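PDB 2G5G: putative lipoprotein, which binds two cofacial hemes as a dimer, with a tyrosine as iron ligand, and probably takes part in bacterial heme uptake. Local coordinates for residues A140-S145 and D201-D206; T148-G153 and V194-F199; I174-H179 and E188-L193. One frame throughout, in Å; residues are numbered along the deposited sequence.

How the contacts relate
All three contacts use helix 187-210. Contact 1 is the most central, about 11 Å from the centre of the chain, and sets that helix against the edge strand 137-141 with an arginine over backbone and leucine. Contacts 2 and 3 lie farther out, 19 to 20 Å from the centre, and both touch the heme. Contacts 1 and 3 are buried, contact 2 only partly. In contact 2, helix 144-151 supplies the iron ligand and an aliphatic-on-aromatic contact; in contact 3, helix 165-179 adds aliphatic packing behind the porphyrin. Contacts 1 and 2 join through Leu142 against Ile150 and Phe199, while contacts 2 and 3 meet where Tyr151 touches Leu189 and Lys192.

Contact 1: residues A140-S145 and D201-D206; sequences ANLSRS and DRRMAD
Arg203 lays its aliphatic stem over the backbone of Ala140 and Asn141, and its guanidinium group then comes up against Leu142. Arg203 CG sits 3.2 Å from Ala140 O and 3.6 Å from Asn141 C. CG points away from the backbone N (chi1 169°), but the chain then bends at both chi2 and chi3, and this double bend brings the head back past Leu142. There methyl CD1 of Leu142 packs against Arg203 CB at 3.7 Å and also covers one face of the guanidinium, over its centre, with Arg203 CZ 3.8 Å from Leu142 CD1. The charge itself is met by Glu146, which forms a salt bridge with NH2 of Arg203; the same carboxylate accepts a hydrogen bond from the backbone N of Ser143, the N-cap residue of helix 144-151, consistent with a capping box, since the Ser143 hydroxyl caps a backbone N of the same helix.

One helix position further on, Met204, a selenomethionine, meets the same carbonyl and the methyl of Ala140. Its CA makes a CA-H...O contact with Ala140 O at 3.2 Å, and its CG packs on Ala140 CB at 3.8 Å. No hydrogen bond crosses between the two segments, so the strand end is held to the helix by this carbonyl contact and by apolar surface. Asn141 turns its side chain back on its own chain: OD1 receives the N-H of Leu142 at 2.8 Å, a bent bond of 134°, while ND2 donates to the carbonyl of Glu83.

The contact places helix 187-210 against the end of strand 137-141, an outermost strand of the sheet within this chain. Strand 78-82 lies next to that strand, helix 144-151 starts just beyond the turn, and helix 230-236 packs on Met204 through Ile230.

Contact 2: residues T148-G153 and V194-F199; sequences TSIYNG and VEIQQF. With HEM (protoporphyrin IX containing Fe), chain B.
The side chain of Ile150 lies over one face of the Phe199 ring, a CH-pi contact in which CG1 stands 4.0 Å from the ring centroid and only 10° off the normal. The CD1 methyl of Ile150 reaches the root of the ring, 3.6 Å from Phe199 CG. The other branch, CG2, meets both partners, touching the ring at CD1 and Ile196 CG1 at 3.9 Å, with the two isoleucines set aslant.

Tyr151 meets Ile196 differently. Methyl CD1 of Ile196 comes in at the edge of the phenol ring, close to its plane, and lies 3.7 Å from Tyr151 CD1. Heme atom C1B lies over the centre of one face of the phenol ring. CG of Tyr151 is anti to the backbone N (chi1 -170°), which sends the hydroxyl across the macrocycle to the iron, where OH binds at 2.5 Å. Lys192 makes a cation-pi contact with the same ring.

The contact joins helix 144-151 to helix 187-210 beside the heme pocket. Leu142, in the loop before helix 144-151, packs on Ile150 and Phe199, and Thr148 touches Thr148 of the second subunit across the dimer.

Contact 3: residues I174-H179 and E188-L193; sequences IISLSH and ELLDKL. With HEM (protoporphyrin IX containing Fe), chain B.
Helix 187-210 lines the heme pocket with Leu189 and Leu193, and helix 165-179 packs behind it through Ile175, which meets Leu190 and Leu193. The axes of segments 174-179 and 188-193 come within 10.0 Å of each other, at 113°, so the two helices meet over a limited patch. The CG2 methyl of Ile175, on the branch anti to the backbone N, touches Leu193 CD1 at 3.7 Å and Leu190 CD2 at 3.8 Å, while the other branch extends so that Ile175 CD1 rests against the backbone carbonyl of Leu193. Ile175 and Leu190 run past each other in opposite directions, whereas Ile175 and Leu193 meet at a slant.

Leu190 spreads its two methyls over Ser176. CD2 settles on the backbone, 3.5 Å from Ser176 N, and CD1 lies against the side chain at CB. The hydroxyl of Ser176 is taken up by the carbonyl of Leu181. The two helices follow each other in the chain, joined by the short loop that holds Leu181, and cross steeply within the ChaN family domain; Leu181 also lines the pocket.

The same Leu193 CD1 that meets Ile175 also reaches the porphyrin, 3.5 Å from HEM CMC, so one methyl is shared between helix packing and ligand. Leu189, a turn back along its helix, puts CD2 against the macrocycle at 3.5 Å from HEM CHD.

ND1 of His179 comes within 4.2 Å of Leu193 CD1. One face of the imidazole carries the heme methyl CMC, offset toward the rim, and Ser178 CB lies over the rim of the opposite face. ND1 of His179 makes a weak hydrogen bond of 3.4 Å to Ile175 O, one helical turn back, and the ring also touches a second bound heme.

Contact 1: residues A140-S145 and D201-D206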
loop_
_atom_site.group_PDB
_atom_site.type_symbol
_atom_site.label_atom_id
_atom_site.label_comp_id
_atom_site.label_asym_id
_atom_site.label_seq_id
_atom_site.Cartn_x
_atom_site.Cartn_y
_atom_site.Cartn_z
ATOM N N ALA A 140 12.015 10.393 -14.414
ATOM C CA ALA A 140 12.728 9.136 -14.630
ATOM C C ALA A 140 11.860 7.943 -14.319
ATOM O O ALA A 140 12.087 6.855 -14.830
ATOM C CB ALA A 140 14.041 9.094 -13.761
ATOM N N ASN A 141 10.844 8.154 -13.491
ATOM C CA ASN A 141 10.176 7.050 -12.787
ATOM C C ASN A 141 8.823 6.586 -13.385
ATOM O O ASN A 141 8.257 7.207 -14.300
ATOM C CB ASN A 141 9.956 7.503 -11.331
ATOM C CG ASN A 141 10.067 6.356 -10.309
ATOM O OD1 ASN A 141 9.966 5.184 -10.649
ATOM N ND2 ASN A 141 10.276 6.721 -9.051
ATOM N N LEU A 142 8.319 5.481 -12.847
ATOM C CA LEU A 142 6.922 5.054 -13.005
ATOM C C LEU A 142 5.935 6.102 -12.471
ATOM O O LEU A 142 6.250 6.806 -11.523
ATOM C CB LEU A 142 6.702 3.788 -12.170
ATOM C CG LEU A 142 6.695 2.392 -12.795
ATOM C CD1 LEU A 142 7.382 2.260 -14.153
ATOM C CD2 LEU A 142 7.204 1.367 -11.767
ATOM N N SER A 143 4.735 6.172 -13.050
ATOM C CA SER A 143 3.642 6.936 -12.420
ATOM C C SER A 143 3.011 6.136 -11.256
ATOM O O SER A 143 3.176 4.927 -11.183
ATOM C CB SER A 143 2.550 7.261 -13.445
ATOM O OG SER A 143 1.963 6.076 -13.923
ATOM N N ARG A 144 2.308 6.825 -10.357
ATOM C CA ARG A 144 1.445 6.192 -9.321
ATOM C C ARG A 144 0.560 5.110 -9.910
ATOM O O ARG A 144 0.506 3.987 -9.402
ATOM C CB ARG A 144 0.535 7.233 -8.653
ATOM C CG ARG A 144 1.226 8.237 -7.740
ATOM C CD ARG A 144 1.263 7.754 -6.298
ATOM N NE ARG A 144 1.680 8.818 -5.383
ATOM C CZ ARG A 144 0.847 9.700 -4.829
ATOM N NH1 ARG A 144 -0.459 9.669 -5.094
ATOM N NH2 ARG A 144 1.317 10.632 -4.015
ATOM N N SER A 145 -0.127 5.456 -10.998
ATOM C CA SER A 145 -1.037 4.552 -11.705
ATOM C C SER A 145 -0.310 3.331 -12.228
ATOM O O SER A 145 -0.834 2.211 -12.159
ATOM C CB SER A 145 -1.705 5.280 -12.873
ATOM O OG SER A 145 -1.773 6.673 -12.586
ATOM N N ASP A 201 13.340 0.532 -11.521
ATOM C CA ASP A 201 14.728 0.481 -12.011
ATOM C C ASP A 201 14.821 0.367 -13.528
ATOM O O ASP A 201 15.632 1.046 -14.169
ATOM C CB ASP A 201 15.448 -0.667 -11.297
ATOM C CG ASP A 201 15.792 -0.313 -9.864
ATOM O OD1 ASP A 201 15.817 0.904 -9.538
ATOM O OD2 ASP A 201 16.022 -1.235 -9.041
ATOM N N ARG A 202 13.920 -0.427 -14.105
ATOM C CA ARG A 202 13.838 -0.640 -15.533
ATOM C C ARG A 202 13.452 0.654 -16.257
ATOM O O ARG A 202 14.072 1.007 -17.256
ATOM C CB ARG A 202 12.823 -1.747 -15.845
ATOM C CG ARG A 202 12.707 -2.113 -17.321
ATOM C CD ARG A 202 14.045 -2.567 -17.899
ATOM N NE ARG A 202 14.624 -3.754 -17.250
ATOM C CZ ARG A 202 14.348 -5.012 -17.603
ATOM N NH1 ARG A 202 13.481 -5.274 -18.589
ATOM N NH2 ARG A 202 14.931 -6.022 -16.970
ATOM N N ARG A 203 12.447 1.341 -15.727
ATOM C CA ARG A 203 11.961 2.607 -16.307
ATOM C C ARG A 203 13.015 3.705 -16.231
ATOM O O ARG A 203 13.308 4.315 -17.255
ATOM C CB ARG A 203 10.681 3.086 -15.610
ATOM C CG ARG A 203 10.264 4.541 -15.972
ATOM C CD ARG A 203 9.895 4.689 -17.432
ATOM N NE ARG A 203 8.836 3.744 -17.817
ATOM C CZ ARG A 203 7.524 3.908 -17.564
ATOM N NH1 ARG A 203 7.059 4.983 -16.935
ATOM N NH2 ARG A 203 6.677 2.971 -17.955
HETATM N N MSE A 204 13.565 3.951 -15.037
HETATM C CA MSE A 204 14.658 4.912 -14.884
HETATM C C MSE A 204 15.810 4.593 -15.847
HETATM O O MSE A 204 16.317 5.525 -16.493
HETATM C CB MSE A 204 15.124 5.030 -13.437
HETATM C CG MSE A 204 13.990 5.519 -12.473
HETATM SE SE MSE A 204 14.665 6.137 -10.848
HETATM C CE MSE A 204 14.089 4.559 -9.817
ATOM N N ALA A 205 16.208 3.312 -15.953
ATOM C CA ALA A 205 17.188 2.874 -16.983
ATOM C C ALA A 205 16.756 3.203 -18.408
ATOM O O ALA A 205 17.571 3.658 -19.229
ATOM C CB ALA A 205 17.515 1.397 -16.879
ATOM N N ASP A 206 15.480 2.974 -18.701
ATOM C CA ASP A 206 14.942 3.207 -20.038
ATOM C C ASP A 206 15.140 4.698 -20.366
ATOM O O ASP A 206 15.689 5.049 -21.409
ATOM C CB ASP A 206 13.453 2.769 -20.044
ATOM C CG ASP A 206 12.826 2.691 -21.444
ATOM O OD1 ASP A 206 13.450 3.011 -22.471
ATOM O OD2 ASP A 206 11.663 2.287 -21.505
#

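Contact 2: residues T148-G153 and V194-F199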
loop_
_atom_site.group_PDB
_atom_site.type_symbol
_atom_site.label_atom_id
_atom_site.label_comp_id
_atom_site.label_asym_id
_atom_site.label_seq_id
_atom_site.Cartn_x
_atom_site.Cartn_y
_atom_site.Cartn_z
ATOM N N THR A 148 0.572 1.164 -9.094
ATOM C CA THR A 148 -0.636 0.472 -8.664
ATOM C C THR A 148 -0.977 -0.709 -9.564
ATOM O O THR A 148 -1.338 -1.788 -9.066
ATOM C CB THR A 148 -1.809 1.444 -8.526
ATOM O OG1 THR A 148 -1.428 2.496 -7.624
ATOM C CG2 THR A 148 -3.039 0.719 -7.986
ATOM N N SER A 149 -0.801 -0.530 -10.875
ATOM C CA SER A 149 -1.063 -1.592 -11.843
ATOM C C SER A 149 -0.121 -2.796 -11.719
ATOM O O SER A 149 -0.549 -3.938 -11.880
ATOM C CB SER A 149 -1.044 -1.034 -13.262
ATOM O OG SER A 149 -1.250 -2.073 -14.193
ATOM N N ILE A 150 1.163 -2.539 -11.437
ATOM C CA ILE A 150 2.138 -3.610 -11.198
ATOM C C ILE A 150 1.801 -4.401 -9.915
ATOM O O ILE A 150 1.790 -5.629 -9.923
ATOM C CB ILE A 150 3.595 -3.054 -11.167
ATOM C CG1 ILE A 150 3.979 -2.553 -12.572
ATOM C CG2 ILE A 150 4.582 -4.116 -10.655
ATOM C CD1 ILE A 150 4.898 -1.337 -12.580
ATOM N N TYR A 151 1.530 -3.677 -8.835
ATOM C CA TYR A 151 1.106 -4.246 -7.559
ATOM C C TYR A 151 -0.091 -5.196 -7.718
ATOM O O TYR A 151 -0.090 -6.306 -7.182
ATOM C CB TYR A 151 0.740 -3.104 -6.620
ATOM C CG TYR A 151 0.498 -3.481 -5.173
ATOM C CD1 TYR A 151 1.541 -3.495 -4.254
ATOM C CD2 TYR A 151 -0.782 -3.779 -4.719
ATOM C CE1 TYR A 151 1.323 -3.815 -2.917
ATOM C CE2 TYR A 151 -1.018 -4.111 -3.385
ATOM C CZ TYR A 151 0.040 -4.117 -2.485
ATOM O OH TYR A 151 -0.185 -4.430 -1.157
ATOM N N ASN A 152 -1.090 -4.764 -8.486
ATOM C CA ASN A 152 -2.279 -5.569 -8.736
ATOM C C ASN A 152 -2.030 -6.746 -9.694
ATOM O O ASN A 152 -2.900 -7.595 -9.894
ATOM C CB ASN A 152 -3.444 -4.669 -9.175
ATOM C CG ASN A 152 -3.886 -3.706 -8.067
ATOM O OD1 ASN A 152 -3.751 -4.000 -6.877
ATOM N ND2 ASN A 152 -4.399 -2.546 -8.456
ATOM N N GLY A 153 -0.829 -6.813 -10.263
ATOM C CA GLY A 153 -0.404 -7.978 -11.038
ATOM C C GLY A 153 -0.302 -7.754 -12.540
ATOM O O GLY A 153 -1.328 -7.727 -13.252
ATOM N N VAL A 194 9.203 -6.058 -4.336
ATOM C CA VAL A 194 10.403 -6.379 -5.129
ATOM C C VAL A 194 10.152 -6.122 -6.613
ATOM O O VAL A 194 10.963 -5.455 -7.265
ATOM C CB VAL A 194 10.906 -7.828 -4.911
ATOM C CG1 VAL A 194 12.027 -8.160 -5.900
ATOM C CG2 VAL A 194 11.396 -8.016 -3.489
ATOM N N GLU A 195 9.029 -6.624 -7.134
ATOM C CA GLU A 195 8.678 -6.419 -8.538
ATOM C C GLU A 195 8.505 -4.954 -8.897
ATOM O O GLU A 195 8.914 -4.540 -9.995
ATOM C CB GLU A 195 7.463 -7.246 -8.969
ATOM C CG GLU A 195 7.797 -8.745 -9.121
ATOM C CD GLU A 195 9.081 -9.000 -9.929
ATOM O OE1 GLU A 195 10.060 -9.583 -9.389
ATOM O OE2 GLU A 195 9.104 -8.607 -11.117
ATOM N N ILE A 196 7.941 -4.175 -7.969
ATOM C CA ILE A 196 7.794 -2.724 -8.143
ATOM C C ILE A 196 9.138 -2.003 -8.204
ATOM O O ILE A 196 9.308 -1.087 -9.030
ATOM C CB ILE A 196 6.901 -2.082 -7.047
ATOM C CG1 ILE A 196 5.427 -2.437 -7.294
ATOM C CG2 ILE A 196 7.023 -0.548 -7.036
ATOM C CD1 ILE A 196 4.598 -2.331 -6.040
ATOM N N GLN A 197 10.073 -2.383 -7.323
ATOM C CA GLN A 197 11.458 -1.840 -7.376
ATOM C C GLN A 197 12.112 -2.156 -8.713
ATOM O O GLN A 197 12.717 -1.277 -9.350
ATOM C CB GLN A 197 12.306 -2.381 -6.225
ATOM C CG GLN A 197 13.644 -1.699 -6.068
ATOM C CD GLN A 197 13.638 -0.501 -5.149
ATOM O OE1 GLN A 197 14.705 0.018 -4.769
ATOM N NE2 GLN A 197 12.463 -0.032 -4.797
ATOM N N GLN A 198 11.976 -3.395 -9.141
ATOM C CA GLN A 198 12.546 -3.884 -10.398
ATOM C C GLN A 198 12.011 -3.092 -11.600
ATOM O O GLN A 198 12.779 -2.687 -12.495
ATOM C CB GLN A 198 12.235 -5.380 -10.576
ATOM C CG GLN A 198 13.065 -6.315 -9.658
ATOM C CD GLN A 198 14.221 -6.958 -10.389
ATOM O OE1 GLN A 198 15.359 -6.449 -10.375
ATOM N NE2 GLN A 198 13.943 -8.055 -11.060
ATOM N N PHE A 199 10.688 -2.884 -11.610
ATOM C CA PHE A 199 10.042 -2.049 -12.624
ATOM C C PHE A 199 10.483 -0.583 -12.603
ATOM O O PHE A 199 10.663 -0.003 -13.677
ATOM C CB PHE A 199 8.508 -2.138 -12.517
ATOM C CG PHE A 199 7.897 -3.253 -13.327
ATOM C CD1 PHE A 199 7.609 -4.490 -12.738
ATOM C CD2 PHE A 199 7.553 -3.057 -14.655
ATOM C CE1 PHE A 199 7.034 -5.521 -13.481
ATOM C CE2 PHE A 199 6.968 -4.086 -15.404
ATOM C CZ PHE A 199 6.705 -5.317 -14.804
HETATM C CHA HEM B . -3.215 -3.745 1.055
HETATM C CHB HEM B . -1.765 -0.998 -2.736
HETATM C CHC HEM B . 2.674 -0.518 -0.854
HETATM C CHD HEM B . 1.239 -3.160 2.986
HETATM C C1A HEM B . -3.200 -3.059 -0.153
HETATM C C2A HEM B . -4.295 -2.988 -1.115
HETATM C C3A HEM B . -3.885 -2.231 -2.149
HETATM C C4A HEM B . -2.531 -1.787 -1.889
HETATM C CMA HEM B . -4.697 -1.869 -3.413
HETATM C CAA HEM B . -5.674 -3.683 -0.952
HETATM C CBA HEM B . -6.569 -2.891 0.003
HETATM C CGA HEM B . -7.623 -3.737 0.718
HETATM O O1A HEM B . -8.031 -4.816 0.190
HETATM O O2A HEM B . -8.065 -3.323 1.830
HETATM C C1B HEM B . -0.416 -0.711 -2.633
HETATM C C2B HEM B . 0.447 -0.149 -3.664
HETATM C C3B HEM B . 1.679 -0.013 -3.154
HETATM C C4B HEM B . 1.642 -0.479 -1.769
HETATM C CMB HEM B . 0.011 0.215 -5.099
HETATM C CAB HEM B . 2.908 0.548 -3.923
HETATM C CBB HEM B . 4.071 0.786 -3.299
HETATM C C1C HEM B . 2.662 -1.173 0.361
HETATM C C2C HEM B . 3.766 -1.243 1.302
HETATM C C3C HEM B . 3.363 -1.964 2.357
HETATM C C4C HEM B . 1.992 -2.386 2.125
HETATM C CMC HEM B . 5.151 -0.582 1.108
HETATM C CAC HEM B . 4.197 -2.311 3.616
HETATM C CBC HEM B . 4.776 -1.351 4.349
HETATM C C1D HEM B . -0.072 -3.580 2.867
HETATM C C2D HEM B . -0.798 -4.360 3.847
HETATM C C3D HEM B . -2.202 -4.548 3.253
HETATM C C4D HEM B . -2.178 -3.856 1.972
HETATM C CMD HEM B . -0.265 -4.887 5.198
HETATM C CAD HEM B . -3.385 -5.312 3.897
HETATM C CBD HEM B . -4.589 -4.374 3.975
HETATM C CGD HEM B . -5.077 -4.237 5.397
HETATM O O1D HEM B . -4.828 -3.167 6.015
HETATM O O2D HEM B . -5.723 -5.187 5.918
HETATM N NA HEM B . -2.136 -2.319 -0.666
HETATM N NB HEM B . 0.354 -0.888 -1.497
HETATM N NC HEM B . 1.592 -1.878 0.905
HETATM N ND HEM B . -0.916 -3.316 1.799
HETATM FE FE HEM B . -0.176 -2.239 0.041
#

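Contact 3: residues I174-H179 and E188-L193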
loop_
_atom_site.group_PDB
_atom_site.type_symbol
_atom_site.label_atom_id
_atom_site.label_comp_id
_atom_site.label_asym_id
_atom_site.label_seq_id
_atom_site.Cartn_x
_atom_site.Cartn_y
_atom_site.Cartn_z
ATOM N N ILE A 174 16.354 -6.463 1.574
ATOM C CA ILE A 174 16.487 -5.020 1.795
ATOM C C ILE A 174 15.136 -4.391 2.158
ATOM O O ILE A 174 15.038 -3.571 3.072
ATOM C CB ILE A 174 17.068 -4.316 0.541
ATOM C CG1 ILE A 174 18.582 -4.535 0.465
ATOM C CG2 ILE A 174 16.746 -2.821 0.561
ATOM C CD1 ILE A 174 19.216 -4.169 -0.893
ATOM N N ILE A 175 14.104 -4.772 1.416
ATOM C CA ILE A 175 12.784 -4.197 1.587
ATOM C C ILE A 175 12.163 -4.731 2.881
ATOM O O ILE A 175 11.558 -3.976 3.658
ATOM C CB ILE A 175 11.896 -4.482 0.358
ATOM C CG1 ILE A 175 12.467 -3.753 -0.887
ATOM C CG2 ILE A 175 10.465 -4.008 0.613
ATOM C CD1 ILE A 175 11.810 -4.165 -2.203
ATOM N N SER A 176 12.327 -6.032 3.111
ATOM C CA SER A 176 11.879 -6.638 4.370
ATOM C C SER A 176 12.430 -5.865 5.573
ATOM O O SER A 176 11.682 -5.479 6.457
ATOM C CB SER A 176 12.263 -8.117 4.417
ATOM O OG SER A 176 11.857 -8.711 5.638
ATOM N N LEU A 177 13.735 -5.606 5.572
ATOM C CA LEU A 177 14.390 -4.858 6.638
ATOM C C LEU A 177 13.986 -3.376 6.707
ATOM O O LEU A 177 13.890 -2.799 7.800
ATOM C CB LEU A 177 15.913 -4.972 6.487
ATOM C CG LEU A 177 16.768 -4.691 7.722
ATOM C CD1 LEU A 177 16.824 -5.921 8.639
ATOM C CD2 LEU A 177 18.162 -4.238 7.322
ATOM N N SER A 178 13.779 -2.759 5.544
ATOM C CA SER A 178 13.391 -1.347 5.468
ATOM C C SER A 178 12.023 -1.102 6.089
ATOM O O SER A 178 11.765 -0.029 6.650
ATOM C CB SER A 178 13.374 -0.857 4.020
ATOM O OG SER A 178 14.682 -0.752 3.522
ATOM N N HIS A 179 11.152 -2.100 5.981
ATOM C CA HIS A 179 9.781 -1.935 6.421
ATOM C C HIS A 179 9.464 -2.791 7.648
ATOM O O HIS A 179 8.354 -2.728 8.180
ATOM C CB HIS A 179 8.812 -2.215 5.262
ATOM C CG HIS A 179 8.915 -1.226 4.136
ATOM N ND1 HIS A 179 9.353 -1.572 2.875
ATOM C CD2 HIS A 179 8.648 0.100 4.087
ATOM C CE1 HIS A 179 9.341 -0.506 2.096
ATOM N NE2 HIS A 179 8.925 0.525 2.809
ATOM N N GLU A 188 3.956 -12.486 0.250
ATOM C CA GLU A 188 3.282 -12.082 -0.972
ATOM C C GLU A 188 3.438 -10.586 -1.207
ATOM O O GLU A 188 3.683 -10.154 -2.342
ATOM C CB GLU A 188 1.811 -12.509 -0.962
ATOM C CG GLU A 188 1.617 -13.934 -1.465
ATOM C CD GLU A 188 0.221 -14.512 -1.177
ATOM O OE1 GLU A 188 -0.282 -14.374 -0.032
ATOM O OE2 GLU A 188 -0.364 -15.127 -2.108
ATOM N N LEU A 189 3.322 -9.818 -0.123
ATOM C CA LEU A 189 3.567 -8.386 -0.137
ATOM C C LEU A 189 5.002 -8.039 -0.577
ATOM O O LEU A 189 5.199 -7.138 -1.401
ATOM C CB LEU A 189 3.285 -7.767 1.240
ATOM C CG LEU A 189 3.674 -6.288 1.364
ATOM C CD1 LEU A 189 2.833 -5.419 0.435
ATOM C CD2 LEU A 189 3.582 -5.808 2.797
ATOM N N LEU A 190 5.985 -8.749 -0.021
ATOM C CA LEU A 190 7.391 -8.443 -0.277
ATOM C C LEU A 190 7.759 -8.729 -1.730
ATOM O O LEU A 190 8.511 -7.962 -2.337
ATOM C CB LEU A 190 8.319 -9.168 0.703
ATOM C CG LEU A 190 8.442 -8.570 2.106
ATOM C CD1 LEU A 190 9.050 -9.594 3.074
ATOM C CD2 LEU A 190 9.238 -7.264 2.108
ATOM N N ASP A 191 7.204 -9.799 -2.294
ATOM C CA ASP A 191 7.439 -10.132 -3.689
ATOM C C ASP A 191 6.830 -9.075 -4.624
ATOM O O ASP A 191 7.345 -8.858 -5.717
ATOM C CB ASP A 191 6.885 -11.518 -4.045
ATOM C CG ASP A 191 7.789 -12.680 -3.572
ATOM O OD1 ASP A 191 8.969 -12.460 -3.188
ATOM O OD2 ASP A 191 7.300 -13.837 -3.593
ATOM N N LYS A 192 5.739 -8.439 -4.188
ATOM C CA LYS A 192 5.103 -7.377 -4.955
ATOM C C LYS A 192 5.962 -6.113 -4.924
ATOM O O LYS A 192 6.114 -5.438 -5.940
ATOM C CB LYS A 192 3.716 -7.045 -4.387
ATOM C CG LYS A 192 2.588 -7.959 -4.809
ATOM C CD LYS A 192 1.281 -7.397 -4.276
ATOM C CE LYS A 192 0.240 -8.492 -3.989
ATOM N NZ LYS A 192 -0.906 -7.890 -3.217
ATOM N N LEU A 193 6.483 -5.797 -3.746
ATOM C CA LEU A 193 7.350 -4.654 -3.556
ATOM C C LEU A 193 8.683 -4.830 -4.312
ATOM O O LEU A 193 9.206 -3.864 -4.862
ATOM C CB LEU A 193 7.588 -4.384 -2.067
ATOM C CG LEU A 193 6.370 -4.021 -1.200
ATOM C CD1 LEU A 193 6.811 -3.551 0.200
ATOM C CD2 LEU A 193 5.463 -2.978 -1.851
HETATM C CHA HEM B . -3.215 -3.745 1.055
HETATM C CHB HEM B . -1.765 -0.998 -2.736
HETATM C CHC HEM B . 2.674 -0.518 -0.854
HETATM C CHD HEM B . 1.239 -3.160 2.986
HETATM C C1A HEM B . -3.200 -3.059 -0.153
HETATM C C2A HEM B . -4.295 -2.988 -1.115
HETATM C C3A HEM B . -3.885 -2.231 -2.149
HETATM C C4A HEM B . -2.531 -1.787 -1.889
HETATM C CMA HEM B . -4.697 -1.869 -3.413
HETATM C CAA HEM B . -5.674 -3.683 -0.952
HETATM C CBA HEM B . -6.569 -2.891 0.003
HETATM C CGA HEM B . -7.623 -3.737 0.718
HETATM O O1A HEM B . -8.031 -4.816 0.190
HETATM O O2A HEM B . -8.065 -3.323 1.830
HETATM C C1B HEM B . -0.416 -0.711 -2.633
HETATM C C2B HEM B . 0.447 -0.149 -3.664
HETATM C C3B HEM B . 1.679 -0.013 -3.154
HETATM C C4B HEM B . 1.642 -0.479 -1.769
HETATM C CMB HEM B . 0.011 0.215 -5.099
HETATM C CAB HEM B . 2.908 0.548 -3.923
HETATM C CBB HEM B . 4.071 0.786 -3.299
HETATM C C1C HEM B . 2.662 -1.173 0.361
HETATM C C2C HEM B . 3.766 -1.243 1.302
HETATM C C3C HEM B . 3.363 -1.964 2.357
HETATM C C4C HEM B . 1.992 -2.386 2.125
HETATM C CMC HEM B . 5.151 -0.582 1.108
HETATM C CAC HEM B . 4.197 -2.311 3.616
HETATM C CBC HEM B . 4.776 -1.351 4.349
HETATM C C1D HEM B . -0.072 -3.580 2.867
HETATM C C2D HEM B . -0.798 -4.360 3.847
HETATM C C3D HEM B . -2.202 -4.548 3.253
HETATM C C4D HEM B . -2.178 -3.856 1.972
HETATM C CMD HEM B . -0.265 -4.887 5.198
HETATM C CAD HEM B . -3.385 -5.312 3.897
HETATM C CBD HEM B . -4.589 -4.374 3.975
HETATM C CGD HEM B . -5.077 -4.237 5.397
HETATM O O1D HEM B . -4.828 -3.167 6.015
HETATM O O2D HEM B . -5.723 -5.187 5.918
HETATM N NA HEM B . -2.136 -2.319 -0.666
HETATM N NB HEM B . 0.354 -0.888 -1.497
HETATM N NC HEM B . 1.592 -1.878 0.905
HETATM N ND HEM B . -0.916 -3.316 1.799
HETATM FE FE HEM B . -0.176 -2.239 0.041
#